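Local coordinates for putative iron-regulated protein A (Parabacteroides distasonis ATCC 8503, PDB 4ECG) that binds calcium ions and is a putative imelysin-like metalloendopeptidase of the M75 peptidase family, probably linked to iron regulation, at residues V86-S91 with P106-W111; D79-V84 with H149-M154; L231-N236 with S313-L318. One frame throughout, in Å; residues are numbered along the deposited sequence.

All three contacts are buried and join helices of the imelysin fold, but their chemistry differs with place. Contact 1 lies about 5 Å from the centre of the chain, centre to centre, and is mixed, with carboxylates, an indole N-H and calcium beside a leucine on the ring face. Contact 2 also uses helix 71-89, about two turns earlier, and sets a tryptophan against a glutamate. The two touch where His149 meets the segment 106-111, and their centres are about 11 Å apart. Contact 3 is purely apolar across its segments. Its centre lies about 31 Å from that of contact 2, on the opposite side of the chain's centre, and it shares no helix with the others.

Contact 1: V86-S91 with P106-W111; sequences VPWEQS and PSLDSW. With CA (calcium ion), chain F; CA (calcium ion), chain K.
Trp88 and Leu108 are the closest backbone pair, with CA atoms 9.6 Å apart, so side chains must bridge the gap. Segment 86-91 is the last turn of helix 71-89, kinked at Pro87, and the loop after it. Segment 106-111 runs from helix 104-109 into a loop. Trp88 makes most of the contact. Its CG lies anti to the backbone N (chi1 166°), which swings the indole across to the second segment. Trp88 NE1 donates to Asp109 OD2 at 3.0 Å. The bond is nearly straight at 173° and lies in the ring plane, but it meets the oxygen from above the carboxylate plane. Leu108 CD1 sits over one face of the six-membered ring, 4.1 Å from its centroid, in a CH-pi contact. Asp109 OD2 also binds a calcium ion at 2.5 Å, and Glu92 is a second ligand of this ion. Asp109 OD1 forms a salt bridge with Arg85. A leucine at Trp88 lacks the N-H, so Asp109 OD2 would probably be held less firmly and Leu108 CD1 would lose the ring face it rests on. Glu89 OE2, 3.3 Å from the calcium on Asp109, is unbound in this model, although Glu89 is a known calcium ligand of this protein. Beyond Asp109, Trp111 O binds a second calcium ion, which also carries three waters. The arrangement is a buried calcium site, its aspartate steadied by a second-shell tryptophan.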
loop_
_atom_site.group_PDB
_atom_site.type_symbol
_atom_site.label_atom_id
_atom_site.label_comp_id
_atom_site.label_asym_id
_atom_site.label_seq_id
_atom_site.Cartn_x
_atom_site.Cartn_y
_atom_site.Cartn_z
ATOM N N VAL A 86 8.182 2.753 -0.475
ATOM C CA VAL A 86 8.316 1.748 0.600
ATOM C C VAL A 86 7.282 2.054 1.672
ATOM O O VAL A 86 6.410 1.230 1.914
ATOM C CB VAL A 86 9.752 1.566 1.113
ATOM C CG1 VAL A 86 9.808 0.607 2.324
ATOM C CG2 VAL A 86 10.678 1.063 -0.024
ATOM N N PRO A 87 7.296 3.261 2.237
ATOM C CA PRO A 87 6.366 3.482 3.355
ATOM C C PRO A 87 4.918 3.546 2.937
ATOM O O PRO A 87 4.041 3.170 3.703
ATOM C CB PRO A 87 6.839 4.805 3.986
ATOM C CG PRO A 87 7.664 5.437 2.954
ATOM C CD PRO A 87 8.293 4.313 2.154
ATOM N N TRP A 88 4.672 3.990 1.721
ATOM C CA TRP A 88 3.322 4.015 1.241
ATOM C C TRP A 88 2.798 2.590 1.149
ATOM O O TRP A 88 1.680 2.321 1.553
ATOM C CB TRP A 88 3.223 4.717 -0.112
ATOM C CG TRP A 88 1.915 4.477 -0.818
ATOM C CD1 TRP A 88 1.732 3.800 -1.989
ATOM C CD2 TRP A 88 0.575 4.891 -0.410
ATOM N NE1 TRP A 88 0.432 3.763 -2.327
ATOM C CE2 TRP A 88 -0.318 4.404 -1.424
ATOM C CE3 TRP A 88 0.061 5.593 0.651
ATOM C CZ2 TRP A 88 -1.680 4.581 -1.361
ATOM C CZ3 TRP A 88 -1.324 5.784 0.715
ATOM C CH2 TRP A 88 -2.170 5.281 -0.264
ATOM N N GLU A 89 3.576 1.669 0.612
ATOM C CA GLU A 89 3.071 0.321 0.461
ATOM C C GLU A 89 3.048 -0.388 1.825
ATOM O O GLU A 89 2.209 -1.251 2.054
ATOM C CB GLU A 89 3.913 -0.472 -0.539
ATOM C CG GLU A 89 3.792 -0.074 -1.976
ATOM C CD GLU A 89 2.397 -0.245 -2.544
ATOM O OE1 GLU A 89 1.920 -1.368 -2.746
ATOM O OE2 GLU A 89 1.772 0.770 -2.820
ATOM N N GLN A 90 3.966 -0.003 2.717
ATOM C CA GLN A 90 3.971 -0.451 4.102
ATOM C C GLN A 90 2.813 0.121 4.908
ATOM O O GLN A 90 2.694 -0.156 6.109
ATOM C CB GLN A 90 5.329 -0.177 4.778
ATOM C CG GLN A 90 6.426 -1.060 4.183
ATOM C CD GLN A 90 7.733 -1.062 4.946
ATOM O OE1 GLN A 90 7.938 -0.291 5.850
ATOM N NE2 GLN A 90 8.626 -1.930 4.546
ATOM N N SER A 91 1.905 0.853 4.248
ATOM C CA SER A 91 0.785 1.466 4.957
ATOM C C SER A 91 -0.549 0.947 4.503
ATOM O O SER A 91 -1.584 1.413 4.981
ATOM C CB SER A 91 0.825 2.986 4.801
ATOM O OG SER A 91 0.250 3.383 3.584
ATOM N N PRO A 106 -6.881 6.389 -4.083
ATOM C CA PRO A 106 -6.894 6.515 -5.536
ATOM C C PRO A 106 -6.241 7.783 -6.078
ATOM O O PRO A 106 -5.739 7.782 -7.196
ATOM C CB PRO A 106 -8.407 6.482 -5.868
ATOM C CG PRO A 106 -9.058 6.926 -4.622
ATOM C CD PRO A 106 -8.244 6.225 -3.574
ATOM N N SER A 107 -6.226 8.857 -5.314
ATOM C CA SER A 107 -5.600 10.064 -5.821
ATOM C C SER A 107 -4.098 9.835 -6.016
ATOM O O SER A 107 -3.523 10.289 -6.980
ATOM C CB SER A 107 -5.865 11.247 -4.900
ATOM O OG SER A 107 -5.391 12.457 -5.489
ATOM N N LEU A 108 -3.494 9.105 -5.098
ATOM C CA LEU A 108 -2.051 8.866 -5.054
ATOM C C LEU A 108 -1.616 7.723 -5.956
ATOM O O LEU A 108 -0.464 7.685 -6.336
ATOM C CB LEU A 108 -1.649 8.480 -3.625
ATOM C CG LEU A 108 -1.270 9.613 -2.672
ATOM C CD1 LEU A 108 -1.319 9.089 -1.258
ATOM C CD2 LEU A 108 0.122 10.172 -3.058
ATOM N N ASP A 109 -2.507 6.762 -6.281
ATOM C CA ASP A 109 -1.999 5.466 -6.701
ATOM C C ASP A 109 -2.992 4.663 -7.528
ATOM O O ASP A 109 -3.106 3.447 -7.372
ATOM C CB ASP A 109 -1.546 4.694 -5.446
ATOM C CG ASP A 109 -0.543 3.533 -5.736
ATOM O OD1 ASP A 109 0.244 3.577 -6.718
ATOM O OD2 ASP A 109 -0.528 2.576 -4.906
ATOM N N SER A 110 -3.643 5.323 -8.479
ATOM C CA SER A 110 -4.539 4.601 -9.362
ATOM C C SER A 110 -3.787 3.714 -10.357
ATOM O O SER A 110 -2.745 4.095 -10.917
ATOM C CB SER A 110 -5.499 5.564 -10.089
ATOM O OG SER A 110 -6.336 6.249 -9.163
ATOM N N TRP A 111 -4.354 2.531 -10.575
ATOM C CA TRP A 111 -3.919 1.590 -11.593
ATOM C C TRP A 111 -5.124 0.810 -12.108
ATOM O O TRP A 111 -6.033 0.446 -11.327
ATOM C CB TRP A 111 -2.897 0.631 -10.975
ATOM C CG TRP A 111 -2.286 -0.296 -11.976
ATOM C CD1 TRP A 111 -2.589 -1.631 -12.195
ATOM C CD2 TRP A 111 -1.274 0.031 -12.981
ATOM N NE1 TRP A 111 -1.867 -2.131 -13.254
ATOM C CE2 TRP A 111 -1.068 -1.182 -13.769
ATOM C CE3 TRP A 111 -0.610 1.189 -13.348
ATOM C CZ2 TRP A 111 -0.185 -1.219 -14.828
ATOM C CZ3 TRP A 111 0.285 1.145 -14.408
ATOM C CH2 TRP A 111 0.503 -0.034 -15.127
HETATM CA CA CA F . -1.057 0.121 -4.491
HETATM CA CA CA K . -7.682 -0.429 -9.928
HETATM O O HOH W 1 -7.720 1.966 -9.997
HETATM O O HOH W 2 -7.778 -2.339 -11.457
HETATM O O HOH W 3 -5.786 0.075 -8.453
#

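Contact 2: D79-V84 with H149-M154; sequences DAWRAV and HTAEKM
Trp81 and Glu152 meet by van der Waals contact, with no hydrogen bond between the two helical segments. The indole and the glutamate chain cross at a slant, with Glu152 CG 3.5 Å from Trp81 CZ2 at the ring rim. The carboxylate plane is 19° from the ring plane. Glu152 CD lies 3.7 Å from Trp81 CH2. Ala151 CB adds a looser apolar contact, 4.3 Å from Trp81 CD1.

The hydrogen bonds of the two residues go to other partners. Trp81 NE1 donates to the carbonyl O of Phe148, just before the second segment. Within helix 147-155, His149 ND1 donates to Glu152 OE1 at 2.8 Å. This bond is nearly straight and lies close to the imidazole plane. It reaches the syn side of the carboxylate, though 33° out of its plane. Glu152 CG is anti to its backbone N (chi1 -167°) and the chain beyond is extended, which carries OE1 to the histidine and OE2 to Ser281.

His149 NE2 in turn bonds Glu277, a known calcium ligand of this protein that binds none in this chain. This is consistent with a buried hydrogen-bonded chain, Glu152-His149-Glu277, that fixes the imidazole's rotation, with the indole packed beside the glutamate.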
loop_
_atom_site.group_PDB
_atom_site.type_symbol
_atom_site.label_atom_id
_atom_site.label_comp_id
_atom_site.label_asym_id
_atom_site.label_seq_id
_atom_site.Cartn_x
_atom_site.Cartn_y
_atom_site.Cartn_z
ATOM N N ASP A 79 15.393 6.699 -7.873
ATOM C CA ASP A 79 15.672 6.110 -6.559
ATOM C C ASP A 79 14.673 6.680 -5.533
ATOM O O ASP A 79 14.075 5.938 -4.730
ATOM C CB ASP A 79 17.099 6.444 -6.074
ATOM C CG ASP A 79 18.237 5.709 -6.878
ATOM O OD1 ASP A 79 17.914 4.797 -7.664
ATOM O OD2 ASP A 79 19.459 6.048 -6.680
ATOM N N ALA A 80 14.513 7.998 -5.540
ATOM C CA ALA A 80 13.619 8.668 -4.597
ATOM C C ALA A 80 12.143 8.177 -4.774
ATOM O O ALA A 80 11.415 8.020 -3.812
ATOM C CB ALA A 80 13.759 10.197 -4.708
ATOM N N TRP A 81 11.737 7.867 -5.991
ATOM C CA TRP A 81 10.384 7.351 -6.270
ATOM C C TRP A 81 10.196 6.034 -5.575
ATOM O O TRP A 81 9.187 5.821 -4.851
ATOM C CB TRP A 81 10.182 7.203 -7.793
ATOM C CG TRP A 81 8.838 6.693 -8.205
ATOM C CD1 TRP A 81 7.710 7.438 -8.516
ATOM C CD2 TRP A 81 8.399 5.294 -8.291
ATOM N NE1 TRP A 81 6.653 6.615 -8.797
ATOM C CE2 TRP A 81 7.009 5.327 -8.681
ATOM C CE3 TRP A 81 9.009 4.073 -8.100
ATOM C CZ2 TRP A 81 6.276 4.175 -8.863
ATOM C CZ3 TRP A 81 8.264 2.906 -8.294
ATOM C CH2 TRP A 81 6.929 2.961 -8.657
ATOM N N ARG A 82 11.159 5.125 -5.762
ATOM C CA ARG A 82 11.156 3.819 -5.050
ATOM C C ARG A 82 11.157 3.929 -3.520
ATOM O O ARG A 82 10.497 3.151 -2.830
ATOM C CB ARG A 82 12.344 2.948 -5.449
ATOM C CG ARG A 82 12.372 2.523 -6.911
ATOM C CD ARG A 82 13.514 1.535 -7.121
ATOM N NE ARG A 82 13.877 1.331 -8.540
ATOM C CZ ARG A 82 13.239 0.535 -9.411
ATOM N NH1 ARG A 82 12.142 -0.116 -9.064
ATOM N NH2 ARG A 82 13.698 0.380 -10.647
ATOM N N ALA A 83 11.943 4.855 -3.004
ATOM C CA ALA A 83 12.113 5.019 -1.562
ATOM C C ALA A 83 10.830 5.582 -0.898
ATOM O O ALA A 83 10.472 5.150 0.166
ATOM C CB ALA A 83 13.332 5.886 -1.254
ATOM N N VAL A 84 10.129 6.523 -1.536
ATOM C CA VAL A 84 8.850 7.006 -0.981
ATOM C C VAL A 84 7.787 5.927 -1.084
ATOM O O VAL A 84 6.853 5.867 -0.280
ATOM C CB VAL A 84 8.361 8.386 -1.564
ATOM C CG1 VAL A 84 7.855 8.316 -2.991
ATOM C CG2 VAL A 84 7.283 8.930 -0.683
ATOM N N HIS A 149 1.955 6.083 -10.519
ATOM C CA HIS A 149 2.190 5.341 -11.757
ATOM C C HIS A 149 2.312 6.208 -12.978
ATOM O O HIS A 149 2.926 5.798 -13.957
ATOM C CB HIS A 149 1.155 4.228 -11.922
ATOM C CG HIS A 149 1.198 3.210 -10.793
ATOM N ND1 HIS A 149 2.294 2.466 -10.529
ATOM C CD2 HIS A 149 0.273 2.898 -9.823
ATOM C CE1 HIS A 149 2.062 1.708 -9.465
ATOM N NE2 HIS A 149 0.817 1.963 -9.031
ATOM N N THR A 150 1.775 7.425 -12.938
ATOM C CA THR A 150 1.947 8.322 -14.068
ATOM C C THR A 150 3.413 8.832 -14.014
ATOM O O THR A 150 4.085 8.854 -15.034
ATOM C CB THR A 150 0.912 9.482 -14.095
ATOM O OG1 THR A 150 -0.396 8.946 -14.231
ATOM C CG2 THR A 150 1.169 10.445 -15.257
ATOM N N ALA A 151 3.881 9.245 -12.842
ATOM C CA ALA A 151 5.287 9.617 -12.611
ATOM C C ALA A 151 6.213 8.434 -13.044
ATOM O O ALA A 151 7.134 8.622 -13.802
ATOM C CB ALA A 151 5.495 10.006 -11.132
ATOM N N GLU A 152 5.861 7.218 -12.644
ATOM C CA GLU A 152 6.633 6.003 -12.926
ATOM C C GLU A 152 6.813 5.834 -14.400
ATOM O O GLU A 152 7.925 5.533 -14.880
ATOM C CB GLU A 152 5.876 4.774 -12.375
ATOM C CG GLU A 152 6.682 3.480 -12.306
ATOM C CD GLU A 152 5.845 2.220 -12.120
ATOM O OE1 GLU A 152 4.564 2.276 -12.088
ATOM O OE2 GLU A 152 6.502 1.166 -12.050
ATOM N N LYS A 153 5.701 6.012 -15.121
ATOM C CA LYS A 153 5.655 5.739 -16.544
ATOM C C LYS A 153 6.579 6.695 -17.274
ATOM O O LYS A 153 7.153 6.310 -18.265
ATOM C CB LYS A 153 4.233 5.867 -17.151
ATOM C CG LYS A 153 4.151 5.190 -18.528
ATOM C CD LYS A 153 2.763 5.287 -19.201
ATOM C CE LYS A 153 2.678 4.576 -20.567
ATOM N NZ LYS A 153 3.486 5.224 -21.653
HETATM N N MSE A 154 6.730 7.907 -16.746
HETATM C CA MSE A 154 7.593 8.941 -17.312
HETATM C C MSE A 154 9.048 8.860 -16.831
HETATM O O MSE A 154 9.915 9.391 -17.498
HETATM C CB MSE A 154 7.040 10.326 -16.980
HETATM C CG MSE A 154 5.646 10.598 -17.516
HETATM SE SE MSE A 154 4.818 12.250 -16.842
HETATM C CE MSE A 154 3.276 12.151 -17.974
#

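Contact 3: L231-N236 with S313-L318; sequences LMLNGN and SSLHAL
Leu315 is met by two side chains of the other segment, Met232 and Leu233, and each meets it tip to tip. Met232 is a selenomethionine in the crystal. Its chain runs out extended and then bends at the selenium (chi3 65°), which turns the CE methyl to face Leu315. Met232 CE lies 3.8 Å from Leu315 CD1. Leu233 approaches the same methyl with its branch point, and Leu233 CG is 4.1 Å from Leu315 CD1. Leu233 CD2 is equally distant from it. Leu315 CD1 thus touches both neighbours. The CA atoms of Leu233 and Leu315 are 9.5 Å apart, so the side chains, not the backbones, make the contact.

The contact is apolar throughout, and no hydrogen bond crosses it. Further side chains extend the apolar cluster. Met232 also packs on Phe39 of helix 29-68 and on Met212, and Leu233 packs on Leu372 and Val375 of helix 355-377.

The polar bonds here join side chains to backbone atoms at the helix ends. Helix 225-233 ends at Leu233, and Asn234 is the first residue to leave helical geometry. Asn234 ND2 donates to Leu231 O at 2.6 Å, on a lone pair in the carbonyl plane. Asn234 OD1 accepts from Asn236 N at 2.8 Å, which makes an Asx turn. On the other side, Ser314 is the N-cap of helix 315-322. Ser314 OG accepts from Ala317 N at 3.1 Å.

The arrangement is a contact between the C-terminal end of one helix and the capped N-terminal end of another in a mostly helical imelysin-family fold, joined by a small apolar cluster.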
loop_
_atom_site.group_PDB
_atom_site.type_symbol
_atom_site.label_atom_id
_atom_site.label_comp_id
_atom_site.label_asym_id
_atom_site.label_seq_id
_atom_site.Cartn_x
_atom_site.Cartn_y
_atom_site.Cartn_z
ATOM N N LEU A 231 -11.289 -2.415 13.452
ATOM C CA LEU A 231 -10.878 -1.566 12.325
ATOM C C LEU A 231 -9.490 -1.949 11.825
ATOM O O LEU A 231 -9.251 -2.031 10.603
ATOM C CB LEU A 231 -10.905 -0.089 12.744
ATOM C CG LEU A 231 -10.969 0.995 11.689
ATOM C CD1 LEU A 231 -12.171 0.783 10.779
ATOM C CD2 LEU A 231 -11.006 2.330 12.383
HETATM N N MSE A 232 -8.571 -2.202 12.758
HETATM C CA MSE A 232 -7.183 -2.534 12.391
HETATM C C MSE A 232 -7.190 -3.807 11.571
HETATM O O MSE A 232 -6.426 -3.916 10.634
HETATM C CB MSE A 232 -6.278 -2.767 13.620
HETATM C CG MSE A 232 -5.954 -1.522 14.504
HETATM SE SE MSE A 232 -5.109 -1.970 16.177
HETATM C CE MSE A 232 -3.468 -2.700 15.488
ATOM N N LEU A 233 -8.051 -4.768 11.950
ATOM C CA LEU A 233 -8.031 -6.131 11.372
ATOM C C LEU A 233 -8.905 -6.269 10.130
ATOM O O LEU A 233 -8.830 -7.272 9.437
ATOM C CB LEU A 233 -8.483 -7.159 12.407
ATOM C CG LEU A 233 -7.409 -7.485 13.451
ATOM C CD1 LEU A 233 -8.039 -7.915 14.767
ATOM C CD2 LEU A 233 -6.465 -8.558 12.927
ATOM N N ASN A 234 -9.691 -5.242 9.820
ATOM C CA ASN A 234 -10.826 -5.384 8.911
ATOM C C ASN A 234 -10.468 -5.691 7.468
ATOM O O ASN A 234 -9.380 -5.342 7.001
ATOM C CB ASN A 234 -11.778 -4.146 8.971
ATOM C CG ASN A 234 -11.415 -3.055 7.979
ATOM O OD1 ASN A 234 -11.860 -3.065 6.807
ATOM N ND2 ASN A 234 -10.635 -2.074 8.449
ATOM N N GLY A 235 -11.468 -6.244 6.761
ATOM C CA GLY A 235 -11.328 -6.802 5.425
ATOM C C GLY A 235 -11.612 -5.862 4.277
ATOM O O GLY A 235 -11.403 -6.243 3.095
ATOM N N ASN A 236 -12.154 -4.676 4.576
ATOM C CA ASN A 236 -12.367 -3.649 3.525
ATOM C C ASN A 236 -11.076 -2.888 3.264
ATOM O O ASN A 236 -10.602 -2.821 2.118
ATOM C CB ASN A 236 -13.433 -2.629 3.937
ATOM C CG ASN A 236 -14.822 -3.221 3.978
ATOM O OD1 ASN A 236 -14.973 -4.450 3.877
ATOM N ND2 ASN A 236 -15.865 -2.346 4.114
ATOM N N SER A 313 2.301 -4.184 24.080
ATOM C CA SER A 313 0.989 -3.757 23.640
ATOM C C SER A 313 0.827 -3.918 22.130
ATOM O O SER A 313 0.821 -2.958 21.373
ATOM C CB SER A 313 0.671 -2.345 24.126
ATOM O OG SER A 313 1.744 -1.466 23.961
ATOM N N SER A 314 0.673 -5.171 21.723
ATOM C CA SER A 314 0.461 -5.554 20.327
ATOM C C SER A 314 -0.671 -6.534 20.237
ATOM O O SER A 314 -0.992 -7.202 21.228
ATOM C CB SER A 314 1.710 -6.248 19.748
ATOM O OG SER A 314 2.207 -7.290 20.580
ATOM N N LEU A 315 -1.230 -6.641 19.031
ATOM C CA LEU A 315 -2.202 -7.674 18.713
ATOM C C LEU A 315 -1.568 -9.024 18.933
ATOM O O LEU A 315 -2.264 -9.996 19.317
ATOM C CB LEU A 315 -2.701 -7.599 17.255
ATOM C CG LEU A 315 -3.751 -6.560 16.951
ATOM C CD1 LEU A 315 -4.002 -6.426 15.422
ATOM C CD2 LEU A 315 -4.971 -6.915 17.779
ATOM N N HIS A 316 -0.266 -9.107 18.669
ATOM C CA HIS A 316 0.486 -10.330 18.950
ATOM C C HIS A 316 0.370 -10.745 20.384
ATOM O O HIS A 316 0.045 -11.889 20.678
ATOM C CB HIS A 316 1.942 -10.147 18.572
ATOM C CG HIS A 316 2.853 -11.178 19.155
ATOM N ND1 HIS A 316 2.826 -12.461 18.770
ATOM C CD2 HIS A 316 3.853 -11.071 20.126
ATOM C CE1 HIS A 316 3.758 -13.156 19.483
ATOM N NE2 HIS A 316 4.379 -12.299 20.303
ATOM N N ALA A 317 0.617 -9.819 21.291
ATOM C CA ALA A 317 0.578 -10.144 22.704
ATOM C C ALA A 317 -0.834 -10.570 23.073
ATOM O O ALA A 317 -1.004 -11.574 23.746
ATOM C CB ALA A 317 1.005 -8.949 23.546
ATOM N N LEU A 318 -1.852 -9.828 22.630
ATOM C CA LEU A 318 -3.215 -10.153 23.041
ATOM C C LEU A 318 -3.627 -11.513 22.477
ATOM O O LEU A 318 -4.176 -12.339 23.200
ATOM C CB LEU A 318 -4.215 -9.084 22.633
ATOM C CG LEU A 318 -4.157 -7.717 23.319
ATOM C CD1 LEU A 318 -5.348 -6.889 22.816
ATOM C CD2 LEU A 318 -4.120 -7.825 24.828
#